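Local coordinates for VAO-type flavoprotein oxidase VAO615 (Myceliophthora thermophila, PDB 6F72) that is probably an oxidoreductase with a bicovalently bound FAD, which once reduced reacts rapidly with oxygen, although no substrate has been identified, at residues A[91-103]-A[153-165]. Residues are numbered along the deposited sequence; the frame is centred on the assembly and turned at random.
Sequences HVNAPGDVLSQNF and KNTGHDYLGKSTG. With FAD (flavin-adenine dinucleotide), chain E; NAG (2-acetamido-2-deoxy-beta-D-glucopyranose), chain C.
Lys-153 reaches across to the loop of 91-103 and spends its ammonium group on backbone carbonyls. NZ donates to Ala-94 O at 2.7 Å and to Asp-97 O at 2.6 Å, the latter in the carbonyl plane, with a weak third bond to Pro-95 O. CG lies anti to the backbone N (chi1 -171°), and bends further out along the chain turn NZ toward these carbonyl oxygens; water 1 accepts from NZ and ties Val-92 O to Asn-154 O. With alanine in place of Lys-153, the carbonyls of Ala-94 and Asp-97 would probably lose their charged donor and the loop 94-97 would be held less firmly. Backbone to backbone, Leu-99 N gives a nearly straight bond (173°) to Gly-156 O at 2.9 Å, and water 4 links that oxygen to Asp-158 O. Water 3 joins OG of Ser-100, the N-cap residue of helix 101-104, to Tyr-159 O.

Two CH-pi contacts add to the grip. Leu-99 CD1 sits 3.5 Å over the centre of the His-157 imidazole, whose NE2 is hydrogen-bonded to Thr-224. Gly-161 CA also lies over the centre of the Phe-103 face, where a side chain would probably collide with CE1. In van der Waals contact, Val-98 CG1 meets Thr-164 CG2 at 3.6 Å, while Val-92 CG2 rests against Thr-155 O.

The other side of 153-165 serves the cofactor. The backbone N atoms of Asn-154, Thr-155 and Gly-156 converge on FAD O2A, Ser-163 OG and Asp-158 N bind O1A, and His-157 ND1 is bonded to C8M, one of two covalent links; Cys-222 makes the other. This pyrophosphate-binding loop after strand 150-153, carrying a flavin-linked histidine, is characteristic of the PCMH-type FAD domain of bicovalent VAO-family flavoproteins.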
# COMPACT_ATOMS: atom_id res chain seq x y z
N HIS A 91 -8.98 -13.91 1.01
CA HIS A 91 -9.61 -12.64 1.32
C HIS A 91 -9.55 -11.64 0.16
O HIS A 91 -10.52 -10.91 -0.12
CB HIS A 91 -8.92 -12.05 2.53
CG HIS A 91 -9.86 -11.45 3.53
ND1 HIS A 91 -9.57 -11.40 4.87
CD2 HIS A 91 -11.08 -10.89 3.37
CE1 HIS A 91 -10.57 -10.82 5.51
NE2 HIS A 91 -11.50 -10.50 4.62
N VAL A 92 -8.39 -11.61 -0.50
CA VAL A 92 -8.19 -10.75 -1.65
C VAL A 92 -9.12 -11.15 -2.81
O VAL A 92 -9.52 -10.29 -3.59
CB VAL A 92 -6.69 -10.73 -2.07
CG1 VAL A 92 -6.51 -10.21 -3.48
CG2 VAL A 92 -5.88 -9.87 -1.11
N ASN A 93 -9.49 -12.44 -2.87
CA ASN A 93 -10.33 -12.98 -3.95
C ASN A 93 -11.82 -12.66 -3.81
O ASN A 93 -12.59 -12.87 -4.74
CB ASN A 93 -10.15 -14.49 -4.08
CG ASN A 93 -8.88 -14.88 -4.82
OD1 ASN A 93 -8.14 -14.05 -5.35
ND2 ASN A 93 -8.61 -16.18 -4.84
N ALA A 94 -12.22 -12.17 -2.63
CA ALA A 94 -13.61 -11.82 -2.38
C ALA A 94 -13.96 -10.51 -3.10
O ALA A 94 -13.16 -9.55 -3.07
CB ALA A 94 -13.87 -11.73 -0.89
N PRO A 95 -15.14 -10.46 -3.76
CA PRO A 95 -15.56 -9.28 -4.52
C PRO A 95 -15.66 -7.98 -3.72
O PRO A 95 -15.08 -6.98 -4.11
CB PRO A 95 -16.94 -9.68 -5.06
CG PRO A 95 -16.86 -11.17 -5.16
CD PRO A 95 -16.11 -11.56 -3.92
N GLY A 96 -16.39 -7.98 -2.62
CA GLY A 96 -16.66 -6.75 -1.90
C GLY A 96 -15.95 -6.58 -0.58
O GLY A 96 -16.20 -5.60 0.12
N ASP A 97 -15.07 -7.53 -0.22
CA ASP A 97 -14.38 -7.48 1.07
C ASP A 97 -13.17 -6.58 0.98
O ASP A 97 -12.56 -6.45 -0.09
CB ASP A 97 -13.91 -8.86 1.55
CG ASP A 97 -14.91 -9.54 2.46
OD1 ASP A 97 -15.83 -10.20 1.93
OD2 ASP A 97 -14.76 -9.42 3.72
N VAL A 98 -12.81 -5.96 2.11
CA VAL A 98 -11.49 -5.34 2.27
C VAL A 98 -10.72 -6.05 3.37
O VAL A 98 -11.32 -6.80 4.16
CB VAL A 98 -11.55 -3.80 2.45
CG1 VAL A 98 -11.98 -3.13 1.16
CG2 VAL A 98 -12.46 -3.39 3.61
N LEU A 99 -9.40 -5.86 3.42
CA LEU A 99 -8.58 -6.53 4.42
C LEU A 99 -8.61 -5.89 5.82
O LEU A 99 -8.29 -6.54 6.83
CB LEU A 99 -7.13 -6.67 3.93
CG LEU A 99 -6.69 -7.56 2.76
CD1 LEU A 99 -5.17 -7.48 2.68
CD2 LEU A 99 -7.09 -9.00 2.92
N SER A 100 -9.04 -4.63 5.90
CA SER A 100 -9.00 -3.89 7.17
C SER A 100 -10.12 -4.24 8.14
O SER A 100 -11.30 -3.94 7.89
CB SER A 100 -8.96 -2.38 6.93
OG SER A 100 -9.23 -1.67 8.12
N GLN A 101 -9.73 -4.83 9.28
CA GLN A 101 -10.65 -5.19 10.35
C GLN A 101 -11.36 -3.94 10.87
O GLN A 101 -12.51 -4.02 11.31
CB GLN A 101 -9.94 -5.90 11.52
CG GLN A 101 -9.04 -7.08 11.16
CD GLN A 101 -7.60 -6.67 10.87
OE1 GLN A 101 -7.34 -5.54 10.46
NE2 GLN A 101 -6.67 -7.59 11.06
N ASN A 102 -10.69 -2.79 10.81
CA ASN A 102 -11.28 -1.54 11.26
C ASN A 102 -12.41 -1.07 10.35
O ASN A 102 -13.41 -0.54 10.83
CB ASN A 102 -10.21 -0.46 11.44
CG ASN A 102 -10.76 0.82 12.08
OD1 ASN A 102 -11.65 0.79 12.92
ND2 ASN A 102 -10.18 1.95 11.69
N PHE A 103 -12.24 -1.26 9.04
CA PHE A 103 -13.27 -0.87 8.08
C PHE A 103 -14.38 -1.93 7.93
O PHE A 103 -15.50 -1.57 7.62
CB PHE A 103 -12.67 -0.36 6.74
CG PHE A 103 -12.00 0.98 6.87
CD1 PHE A 103 -12.76 2.16 6.86
CD2 PHE A 103 -10.63 1.07 7.11
CE1 PHE A 103 -12.15 3.39 7.04
CE2 PHE A 103 -10.02 2.30 7.29
CZ PHE A 103 -10.78 3.46 7.26
N LYS A 153 -11.85 -0.84 -6.23
CA LYS A 153 -11.17 -1.81 -5.40
C LYS A 153 -10.38 -2.79 -6.24
O LYS A 153 -10.90 -3.36 -7.19
CB LYS A 153 -12.14 -2.59 -4.46
CG LYS A 153 -11.37 -3.44 -3.44
CD LYS A 153 -12.17 -4.50 -2.71
CE LYS A 153 -12.24 -5.79 -3.50
NZ LYS A 153 -12.28 -6.99 -2.62
N ASN A 154 -9.13 -2.99 -5.84
CA ASN A 154 -8.23 -3.88 -6.53
C ASN A 154 -7.99 -5.13 -5.68
O ASN A 154 -8.43 -6.21 -6.06
CB ASN A 154 -6.94 -3.13 -6.90
CG ASN A 154 -5.87 -4.04 -7.48
OD1 ASN A 154 -6.17 -5.10 -8.03
ND2 ASN A 154 -4.62 -3.62 -7.36
N THR A 155 -7.31 -4.96 -4.55
CA THR A 155 -6.97 -6.04 -3.61
C THR A 155 -7.68 -5.88 -2.23
O THR A 155 -7.78 -6.85 -1.47
CB THR A 155 -5.43 -6.10 -3.33
OG1 THR A 155 -5.01 -4.88 -2.69
CG2 THR A 155 -4.62 -6.29 -4.60
N GLY A 156 -8.13 -4.66 -1.94
CA GLY A 156 -8.65 -4.29 -0.62
C GLY A 156 -7.62 -4.09 0.49
O GLY A 156 -7.98 -4.07 1.69
N HIS A 157 -6.35 -3.93 0.12
CA HIS A 157 -5.27 -3.70 1.08
C HIS A 157 -5.32 -2.36 1.78
O HIS A 157 -4.65 -2.21 2.79
CB HIS A 157 -3.92 -3.78 0.40
CG HIS A 157 -3.16 -5.03 0.72
ND1 HIS A 157 -2.39 -5.19 1.86
CD2 HIS A 157 -3.01 -6.16 -0.02
CE1 HIS A 157 -1.84 -6.39 1.81
NE2 HIS A 157 -2.19 -6.99 0.68
N ASP A 158 -6.10 -1.40 1.27
CA ASP A 158 -5.96 -0.00 1.72
C ASP A 158 -6.15 0.24 3.21
O ASP A 158 -7.24 0.01 3.74
CB ASP A 158 -6.82 0.99 0.95
CG ASP A 158 -6.31 2.42 1.12
OD1 ASP A 158 -5.32 2.80 0.43
OD2 ASP A 158 -6.90 3.15 1.95
N TYR A 159 -5.10 0.77 3.85
CA TYR A 159 -5.12 1.04 5.28
C TYR A 159 -6.09 2.14 5.67
O TYR A 159 -6.47 2.23 6.83
CB TYR A 159 -3.71 1.33 5.81
CG TYR A 159 -2.77 0.15 5.77
CD1 TYR A 159 -3.00 -0.97 6.56
CD2 TYR A 159 -1.65 0.15 4.94
CE1 TYR A 159 -2.14 -2.07 6.52
CE2 TYR A 159 -0.78 -0.93 4.90
CZ TYR A 159 -1.03 -2.05 5.69
OH TYR A 159 -0.18 -3.13 5.67
N LEU A 160 -6.50 2.96 4.71
CA LEU A 160 -7.32 4.14 4.98
C LEU A 160 -8.76 3.94 4.53
O LEU A 160 -9.57 4.87 4.56
CB LEU A 160 -6.69 5.42 4.36
CG LEU A 160 -5.28 5.94 4.73
CD1 LEU A 160 -4.12 5.21 4.04
CD2 LEU A 160 -5.14 7.43 4.44
N GLY A 161 -9.11 2.70 4.15
CA GLY A 161 -10.46 2.40 3.69
C GLY A 161 -10.83 2.97 2.33
O GLY A 161 -12.01 2.98 1.94
N LYS A 162 -9.82 3.41 1.58
CA LYS A 162 -10.04 4.11 0.30
C LYS A 162 -10.64 3.21 -0.81
O LYS A 162 -11.10 3.72 -1.85
CB LYS A 162 -8.75 4.83 -0.14
CG LYS A 162 -8.29 5.91 0.86
CD LYS A 162 -6.82 6.29 0.70
CE LYS A 162 -6.49 6.84 -0.70
NZ LYS A 162 -5.02 6.97 -0.88
N SER A 163 -10.68 1.90 -0.57
CA SER A 163 -11.29 0.96 -1.49
C SER A 163 -12.62 0.30 -1.02
O SER A 163 -13.03 -0.70 -1.60
CB SER A 163 -10.25 -0.08 -1.94
OG SER A 163 -9.75 -0.84 -0.86
N THR A 164 -13.25 0.82 0.04
CA THR A 164 -14.68 0.57 0.33
C THR A 164 -15.48 1.87 0.35
O THR A 164 -14.92 2.97 0.27
CB THR A 164 -15.00 -0.15 1.68
OG1 THR A 164 -14.05 0.17 2.71
CG2 THR A 164 -15.24 -1.67 1.51
N GLY A 165 -16.80 1.72 0.44
CA GLY A 165 -17.73 2.83 0.62
C GLY A 165 -19.15 2.31 0.75
O GLY A 165 -19.62 1.55 -0.10
PA FAD E . -6.60 -1.31 -2.87
O1A FAD E . -7.13 -1.08 -1.48
O2A FAD E . -7.42 -2.21 -3.76
O5B FAD E . -6.40 0.12 -3.58
C5B FAD E . -5.82 1.23 -2.88
C4B FAD E . -6.28 2.55 -3.48
O4B FAD E . -5.95 2.59 -4.87
C3B FAD E . -7.77 2.80 -3.39
O3B FAD E . -7.95 4.21 -3.18
C2B FAD E . -8.31 2.43 -4.76
O2B FAD E . -9.47 3.18 -5.11
C1B FAD E . -7.14 2.76 -5.67
N9A FAD E . -7.00 1.88 -6.86
C8A FAD E . -6.50 0.63 -6.85
N7A FAD E . -6.47 0.12 -8.11
C5A FAD E . -6.96 1.06 -8.93
C6A FAD E . -7.20 1.18 -10.39
N6A FAD E . -6.92 0.13 -11.20
N1A FAD E . -7.73 2.33 -10.86
C2A FAD E . -8.02 3.37 -10.06
N3A FAD E . -7.81 3.34 -8.72
C4A FAD E . -7.29 2.23 -8.11
N1 FAD E . 3.39 -0.27 0.40
C2 FAD E . 4.70 -0.05 0.13
O2 FAD E . 5.03 1.02 -0.42
N3 FAD E . 5.65 -0.96 0.43
C4 FAD E . 5.39 -2.14 1.03
O4 FAD E . 6.30 -2.95 1.30
C4X FAD E . 3.97 -2.45 1.35
N5 FAD E . 3.62 -3.61 1.95
C5X FAD E . 2.32 -3.89 2.25
C6 FAD E . 1.97 -5.11 2.86
C7 FAD E . 0.62 -5.37 3.16
C7M FAD E . 0.27 -6.69 3.83
C8 FAD E . -0.45 -4.37 2.80
C8M FAD E . -1.94 -4.60 2.99
C9 FAD E . -0.08 -3.17 2.20
C9A FAD E . 1.25 -2.89 1.90
N10 FAD E . 1.61 -1.67 1.27
C10 FAD E . 2.97 -1.42 0.99
C1' FAD E . 0.58 -0.68 0.98
C2' FAD E . 0.12 -0.49 -0.44
O2' FAD E . 1.16 0.20 -1.14
C3' FAD E . -1.13 0.36 -0.35
O3' FAD E . -2.05 -0.17 0.64
C4' FAD E . -1.82 0.48 -1.70
O4' FAD E . -2.85 1.47 -1.62
C5' FAD E . -2.37 -0.87 -2.17
O5' FAD E . -3.09 -0.73 -3.38
P FAD E . -4.01 -1.95 -3.90
O1P FAD E . -3.21 -3.21 -3.84
O2P FAD E . -4.64 -1.46 -5.18
O3P FAD E . -5.15 -1.99 -2.75
C1 NAG C . -18.08 1.84 12.88
C2 NAG C . -17.39 3.05 12.19
C3 NAG C . -17.74 4.35 12.91
C4 NAG C . -19.25 4.55 13.09
C5 NAG C . -19.90 3.27 13.63
C6 NAG C . -21.42 3.34 13.57
C7 NAG C . -15.27 2.73 10.96
C8 NAG C . -13.78 2.62 11.11
N2 NAG C . -15.94 2.91 12.11
O3 NAG C . -17.19 5.44 12.16
O4 NAG C . -19.50 5.58 14.07
O5 NAG C . -19.49 2.10 12.92
O6 NAG C . -21.92 2.42 14.54
O7 NAG C . -15.78 2.67 9.86
O HOH W 1 -9.97 -7.83 -4.28
O HOH W 2 -10.17 -7.90 -0.01
O HOH W 3 -7.15 0.06 8.35
O HOH W 4 -8.72 -2.26 3.67